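Local coordinates for protein bifunctional dTDP-4-dehydrorhamnose 3,5-epimerase/dTDP-4-dehydrorhamnose reductase (Arabidopsis thaliana, PDB 4QQR) that catalyses the 3,5-epimerisation of dTDP-4-keto-6-deoxy-glucose and the NADPH-dependent reduction of the product to dTDP-beta-L-rhamnose, at residues Phe131-Thr136 with Thr216-Phe221; Asn195-Leu200 with Gly225-Asn230. All blocks are in the same frame, centred on the assembly; numbering follows the deposited sequence.

Interaction 1: Phe131-Thr136 with Thr216-Phe221. With ZN (zinc ion), chain C.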
loop_
_atom_site.group_PDB
_atom_site.type_symbol
_atom_site.label_atom_id
_atom_site.label_comp_id
_atom_site.label_asym_id
_atom_site.label_seq_id
_atom_site.Cartn_x
_atom_site.Cartn_y
_atom_site.Cartn_z
ATOM N N PHE A 131 -19.434 -0.779 -12.215
ATOM C CA PHE A 131 -18.183 -0.078 -11.975
ATOM C C PHE A 131 -17.159 -0.359 -13.053
ATOM O O PHE A 131 -17.027 -1.487 -13.536
ATOM C CB PHE A 131 -17.603 -0.476 -10.630
ATOM C CG PHE A 131 -18.297 0.157 -9.461
ATOM C CD1 PHE A 131 -18.156 1.518 -9.209
ATOM C CD2 PHE A 131 -19.078 -0.610 -8.604
ATOM C CE1 PHE A 131 -18.772 2.100 -8.130
ATOM C CE2 PHE A 131 -19.713 -0.025 -7.521
ATOM C CZ PHE A 131 -19.558 1.336 -7.287
ATOM N N LYS A 132 -16.423 0.675 -13.426
ATOM C CA LYS A 132 -15.422 0.517 -14.461
ATOM C C LYS A 132 -14.015 0.290 -13.905
ATOM O O LYS A 132 -13.756 0.475 -12.717
ATOM C CB LYS A 132 -15.455 1.723 -15.390
ATOM C CG LYS A 132 -16.592 1.693 -16.362
ATOM C CD LYS A 132 -16.533 2.905 -17.236
ATOM C CE LYS A 132 -17.533 2.806 -18.376
ATOM N NZ LYS A 132 -17.992 4.165 -18.817
ATOM N N GLU A 133 -13.116 -0.135 -14.781
ATOM C CA GLU A 133 -11.710 -0.278 -14.431
ATOM C C GLU A 133 -11.153 1.027 -13.841
ATOM O O GLU A 133 -10.480 1.029 -12.805
ATOM C CB GLU A 133 -10.910 -0.716 -15.666
ATOM C CG GLU A 133 -11.191 -2.171 -16.128
ATOM C CD GLU A 133 -12.517 -2.352 -16.863
ATOM O OE1 GLU A 133 -13.308 -1.385 -16.906
ATOM O OE2 GLU A 133 -12.764 -3.459 -17.404
ATOM N N GLU A 134 -11.481 2.142 -14.478
ATOM C CA GLU A 134 -10.936 3.436 -14.078
ATOM C C GLU A 134 -11.522 3.920 -12.759
ATOM O O GLU A 134 -10.957 4.788 -12.109
ATOM C CB GLU A 134 -11.163 4.484 -15.173
ATOM C CG GLU A 134 -11.033 3.929 -16.596
ATOM C CD GLU A 134 -12.286 3.167 -17.031
ATOM O OE1 GLU A 134 -13.375 3.533 -16.545
ATOM O OE2 GLU A 134 -12.185 2.198 -17.822
ATOM N N ASP A 135 -12.651 3.351 -12.359
ATOM C CA ASP A 135 -13.367 3.836 -11.187
ATOM C C ASP A 135 -12.545 3.657 -9.939
ATOM O O ASP A 135 -11.686 2.775 -9.861
ATOM C CB ASP A 135 -14.702 3.109 -11.030
ATOM C CG ASP A 135 -15.779 3.665 -11.932
ATOM O OD1 ASP A 135 -15.454 4.467 -12.831
ATOM O OD2 ASP A 135 -16.958 3.311 -11.730
ATOM N N THR A 136 -12.826 4.492 -8.954
ATOM C CA THR A 136 -12.067 4.495 -7.722
ATOM C C THR A 136 -12.788 3.623 -6.712
ATOM O O THR A 136 -13.954 3.859 -6.442
ATOM C CB THR A 136 -11.944 5.928 -7.201
ATOM O OG1 THR A 136 -11.260 6.720 -8.184
ATOM C CG2 THR A 136 -11.188 5.966 -5.896
ATOM N N THR A 216 -2.415 -5.561 -20.627
ATOM C CA THR A 216 -1.968 -4.876 -19.404
ATOM C C THR A 216 -3.011 -3.881 -18.907
ATOM O O THR A 216 -3.985 -3.607 -19.595
ATOM C CB THR A 216 -0.588 -4.185 -19.597
ATOM O OG1 THR A 216 -0.505 -3.621 -20.915
ATOM C CG2 THR A 216 0.536 -5.198 -19.439
ATOM N N GLY A 217 -2.794 -3.335 -17.717
ATOM C CA GLY A 217 -3.768 -2.471 -17.083
ATOM C C GLY A 217 -4.776 -3.293 -16.294
ATOM O O GLY A 217 -4.557 -4.476 -16.006
ATOM N N ILE A 218 -5.891 -2.664 -15.946
ATOM C CA ILE A 218 -6.914 -3.314 -15.150
ATOM C C ILE A 218 -8.016 -3.905 -16.042
ATOM O O ILE A 218 -8.444 -3.264 -16.995
ATOM C CB ILE A 218 -7.518 -2.320 -14.128
ATOM C CG1 ILE A 218 -6.465 -1.939 -13.083
ATOM C CG2 ILE A 218 -8.748 -2.909 -13.446
ATOM C CD1 ILE A 218 -6.842 -0.734 -12.206
ATOM N N TYR A 219 -8.449 -5.130 -15.754
ATOM C CA TYR A 219 -9.663 -5.657 -16.370
ATOM C C TYR A 219 -10.607 -6.175 -15.301
ATOM O O TYR A 219 -10.217 -6.995 -14.463
ATOM C CB TYR A 219 -9.374 -6.798 -17.347
ATOM C CG TYR A 219 -8.683 -6.393 -18.619
ATOM C CD1 TYR A 219 -7.317 -6.129 -18.629
ATOM C CD2 TYR A 219 -9.382 -6.291 -19.820
ATOM C CE1 TYR A 219 -6.658 -5.764 -19.794
ATOM C CE2 TYR A 219 -8.731 -5.922 -20.995
ATOM C CZ TYR A 219 -7.361 -5.660 -20.970
ATOM O OH TYR A 219 -6.665 -5.295 -22.103
ATOM N N ASN A 220 -11.839 -5.671 -15.324
ATOM C CA ASN A 220 -12.952 -6.308 -14.642
ATOM C C ASN A 220 -13.025 -7.715 -15.221
ATOM O O ASN A 220 -13.009 -7.886 -16.439
ATOM C CB ASN A 220 -14.263 -5.540 -14.896
ATOM C CG ASN A 220 -14.396 -4.260 -14.050
ATOM O OD1 ASN A 220 -13.727 -4.080 -13.025
ATOM N ND2 ASN A 220 -15.286 -3.382 -14.476
ATOM N N PHE A 221 -13.072 -8.721 -14.354
ATOM C CA PHE A 221 -12.875 -10.111 -14.784
ATOM C C PHE A 221 -13.987 -11.017 -14.241
ATOM O O PHE A 221 -13.741 -12.087 -13.686
ATOM C CB PHE A 221 -11.473 -10.620 -14.367
ATOM C CG PHE A 221 -10.911 -11.679 -15.283
ATOM C CD1 PHE A 221 -10.670 -11.400 -16.614
ATOM C CD2 PHE A 221 -10.639 -12.950 -14.818
ATOM C CE1 PHE A 221 -10.168 -12.358 -17.462
ATOM C CE2 PHE A 221 -10.135 -13.912 -15.672
ATOM C CZ PHE A 221 -9.902 -13.605 -16.995
HETATM ZN ZN ZN C . -18.865 4.196 -13.029
#
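Asn220 of strand 217-220 reaches across to the loop 131-136 and is a good example of a buried side-chain amide bonded at both its nitrogen and its oxygen. Asn220 ND2 donates to Phe131 O at 2.7 Å, a bent bond tilted a little from the carbonyl plane, and also to Asp268 O. Asn220 OD1 is taken by Arg165 NH1. That arginine sits on the neighbouring strand 161-166 and further binds Lys132 O and Glu133 O, so three successive carbonyls of the loop have donors. On the strand, Ile218 O is met by Lys271 NZ.

Glu133 makes the second crossing bond. Its chain bends at chi2 (76°), which folds the carboxylate back over the Asn220 amide, the two planes stacked 25° apart. From there Glu133 OE2 accepts Asn220 N at 3.2 Å, fairly straight at 159° but from above the carboxylate plane. The aliphatic part of the same side chain rests on the strand, with Glu133 CG 3.7 Å from Ile218 CG2. With a leucine here, Asn220 N is likely to lose its carboxylate acceptor, and the amide its stacked partner.

Within the loop, Asp135 N binds Lys132 O, while Lys132 N hydrogen-bonds to Asp135 OD2 at 3.2 Å, from above the carboxylate plane. Asp135 OD2 also coordinates zinc at 2.5 Å, together with His123 NE2, and the bond from Lys132 probably helps hold this ligand. A zinc-binding loop following strand 107-113 thus folds over the outermost strand of the parallel Rossmann sheet.

Interaction 2: Asn195-Leu200 with Gly225-Asn230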
loop_
_atom_site.group_PDB
_atom_site.type_symbol
_atom_site.label_atom_id
_atom_site.label_comp_id
_atom_site.label_asym_id
_atom_site.label_seq_id
_atom_site.Cartn_x
_atom_site.Cartn_y
_atom_site.Cartn_z
ATOM N N ASN A 195 -25.272 -9.977 -8.014
ATOM C CA ASN A 195 -23.841 -9.662 -7.992
ATOM C C ASN A 195 -23.154 -10.050 -9.297
ATOM O O ASN A 195 -23.609 -10.958 -9.991
ATOM C CB ASN A 195 -23.155 -10.361 -6.811
ATOM C CG ASN A 195 -23.218 -9.544 -5.509
ATOM O OD1 ASN A 195 -22.428 -8.631 -5.295
ATOM N ND2 ASN A 195 -24.158 -9.885 -4.639
ATOM N N SER A 196 -22.070 -9.358 -9.640
ATOM C CA SER A 196 -21.165 -9.830 -10.695
ATOM C C SER A 196 -20.324 -10.997 -10.177
ATOM O O SER A 196 -19.875 -10.992 -9.032
ATOM C CB SER A 196 -20.255 -8.708 -11.208
ATOM O OG SER A 196 -20.874 -7.987 -12.259
ATOM N N MET A 197 -20.128 -12.011 -11.012
ATOM C CA MET A 197 -19.448 -13.227 -10.568
ATOM C C MET A 197 -18.557 -13.750 -11.675
ATOM O O MET A 197 -18.748 -13.417 -12.852
ATOM C CB MET A 197 -20.452 -14.321 -10.157
ATOM C CG MET A 197 -21.574 -13.875 -9.204
ATOM S SD MET A 197 -22.235 -15.246 -8.230
ATOM C CE MET A 197 -23.371 -14.371 -7.144
ATOM N N THR A 198 -17.595 -14.580 -11.290
ATOM C CA THR A 198 -16.586 -15.085 -12.214
ATOM C C THR A 198 -16.750 -16.593 -12.426
ATOM O O THR A 198 -16.664 -17.366 -11.472
ATOM C CB THR A 198 -15.155 -14.795 -11.658
ATOM O OG1 THR A 198 -15.002 -13.390 -11.428
ATOM C CG2 THR A 198 -14.080 -15.263 -12.612
ATOM N N ILE A 199 -16.970 -17.026 -13.664
ATOM C CA ILE A 199 -16.992 -18.463 -13.943
ATOM C C ILE A 199 -15.596 -18.940 -14.317
ATOM O O ILE A 199 -15.183 -18.812 -15.470
ATOM C CB ILE A 199 -17.940 -18.826 -15.085
ATOM C CG1 ILE A 199 -19.333 -18.262 -14.840
ATOM C CG2 ILE A 199 -17.988 -20.332 -15.236
ATOM C CD1 ILE A 199 -19.931 -18.743 -13.559
ATOM N N LEU A 200 -14.862 -19.472 -13.342
ATOM C CA LEU A 200 -13.455 -19.850 -13.558
ATOM C C LEU A 200 -13.232 -20.766 -14.765
ATOM O O LEU A 200 -12.237 -20.636 -15.461
ATOM C CB LEU A 200 -12.859 -20.505 -12.313
ATOM C CG LEU A 200 -12.791 -19.655 -11.049
ATOM C CD1 LEU A 200 -12.225 -20.472 -9.894
ATOM C CD2 LEU A 200 -11.976 -18.375 -11.293
ATOM N N GLY A 225 -23.222 -9.191 -16.816
ATOM C CA GLY A 225 -24.471 -9.368 -16.091
ATOM C C GLY A 225 -24.344 -9.677 -14.599
ATOM O O GLY A 225 -23.238 -9.737 -14.047
ATOM N N VAL A 226 -25.490 -9.883 -13.947
ATOM C CA VAL A 226 -25.519 -10.239 -12.531
ATOM C C VAL A 226 -26.462 -11.414 -12.231
ATOM O O VAL A 226 -27.483 -11.568 -12.907
ATOM C CB VAL A 226 -25.932 -9.030 -11.679
ATOM C CG1 VAL A 226 -24.819 -7.990 -11.663
ATOM C CG2 VAL A 226 -27.230 -8.418 -12.206
ATOM N N VAL A 227 -26.097 -12.250 -11.249
ATOM C CA VAL A 227 -27.035 -13.211 -10.628
ATOM C C VAL A 227 -27.228 -12.961 -9.137
ATOM O O VAL A 227 -26.284 -12.618 -8.423
ATOM C CB VAL A 227 -26.601 -14.707 -10.704
ATOM C CG1 VAL A 227 -27.456 -15.484 -11.692
ATOM C CG2 VAL A 227 -25.102 -14.865 -10.947
ATOM N N SER A 228 -28.447 -13.179 -8.659
ATOM C CA SER A 228 -28.678 -13.181 -7.223
ATOM C C SER A 228 -28.406 -14.582 -6.704
ATOM O O SER A 228 -28.256 -15.532 -7.497
ATOM C CB SER A 228 -30.106 -12.775 -6.906
ATOM O OG SER A 228 -31.002 -13.807 -7.278
ATOM N N HIS A 229 -28.331 -14.704 -5.377
ATOM C CA HIS A 229 -28.118 -16.001 -4.722
ATOM C C HIS A 229 -29.256 -16.947 -5.021
ATOM O O HIS A 229 -29.045 -18.149 -5.183
ATOM C CB HIS A 229 -28.005 -15.831 -3.211
ATOM C CG HIS A 229 -26.983 -14.827 -2.794
ATOM N ND1 HIS A 229 -27.174 -13.468 -2.947
ATOM C CD2 HIS A 229 -25.756 -14.969 -2.245
ATOM C CE1 HIS A 229 -26.116 -12.823 -2.502
ATOM N NE2 HIS A 229 -25.235 -13.712 -2.069
ATOM N N ASN A 230 -30.460 -16.385 -5.101
ATOM C CA ASN A 230 -31.658 -17.165 -5.377
ATOM C C ASN A 230 -31.690 -17.737 -6.779
ATOM O O ASN A 230 -32.014 -18.915 -6.965
ATOM C CB ASN A 230 -32.919 -16.344 -5.113
ATOM C CG ASN A 230 -33.280 -16.278 -3.631
ATOM O OD1 ASN A 230 -32.791 -17.052 -2.823
ATOM N ND2 ASN A 230 -34.158 -15.362 -3.282
HETATM O O HOH W 1 -21.368 -11.808 -13.235
#
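Asn195 and Val227 clasp each other by their backbones. Asn195 N donates to Val227 O at 2.9 Å, and Val227 N returns a bond to Asn195 O at 3.1 Å, making one antiparallel hydrogen-bonded pair. Asn195 O also receives a CA-H...O contact from Val226 CA at 3.3 Å, so two neighbouring residues converge on one carbonyl.

Met197 is the side chain to follow. Its CB leads to a CG set anti to the carbonyl carbon (chi1 -49°), and beyond it the chain runs extended towards the opposite segment. CG skirts Val227 CG2, Met197 SD lies 4.0 Å from Val227 CG2, and the terminal Met197 CE ends 3.6 Å from Val227 O. The thioether thus crosses the valine at about a right angle, while Phe180 of helix 180-186 also packs on it. At the backbone of this residue, Met197 N donates to a water that also lies 2.9 Å from Gly225 O, linking the two backbones.

The polar side chains are bonded to neighbouring loops. Ser196 OG makes a weak bond to Gly225 O and a further one with Leu267 N. The Asn195 amide stands nearly perpendicular to the His229 ring, Asn195 ND2 4.1 Å from His229 CE1, but its bonds run to Ile193, Asn264 and Asn265; His229 ND1 is likewise held by Ile193. Val226 CG1 packs against the Asn195 backbone.

Beyond the pair, Ser228 is the N-cap of helix 229-239: its hydroxyl caps a backbone N of the first turn and its own N bonds to Glu231 OE2, consistent with a capping box. What results is a single antiparallel beta bridge between two loops, one leading into helix 200-212 and the other into this capped helix.

The centres of the two contacts are 18 Å apart, and all four segments belong to the part of the chain assigned to the RmlD substrate-binding family. Along the chain their segments alternate: 131-136, 195-200, 216-221, then 225-230. Helix 200-212 connects the second segment to strand 217-220, and a loop leads from that strand to helix 229-239. Interaction 1 seats a loop on the outermost strand of the parallel sheet, whereas interaction 2 joins the loops leading into helices 200-212 and 229-239. They also meet directly, Phe221 O lying 2.9 Å from Thr198 OG1, a probable hydrogen bond. Sequence-distant pieces are tied in this way from the zinc-binding loop, past the sheet edge, to the helical region beyond it.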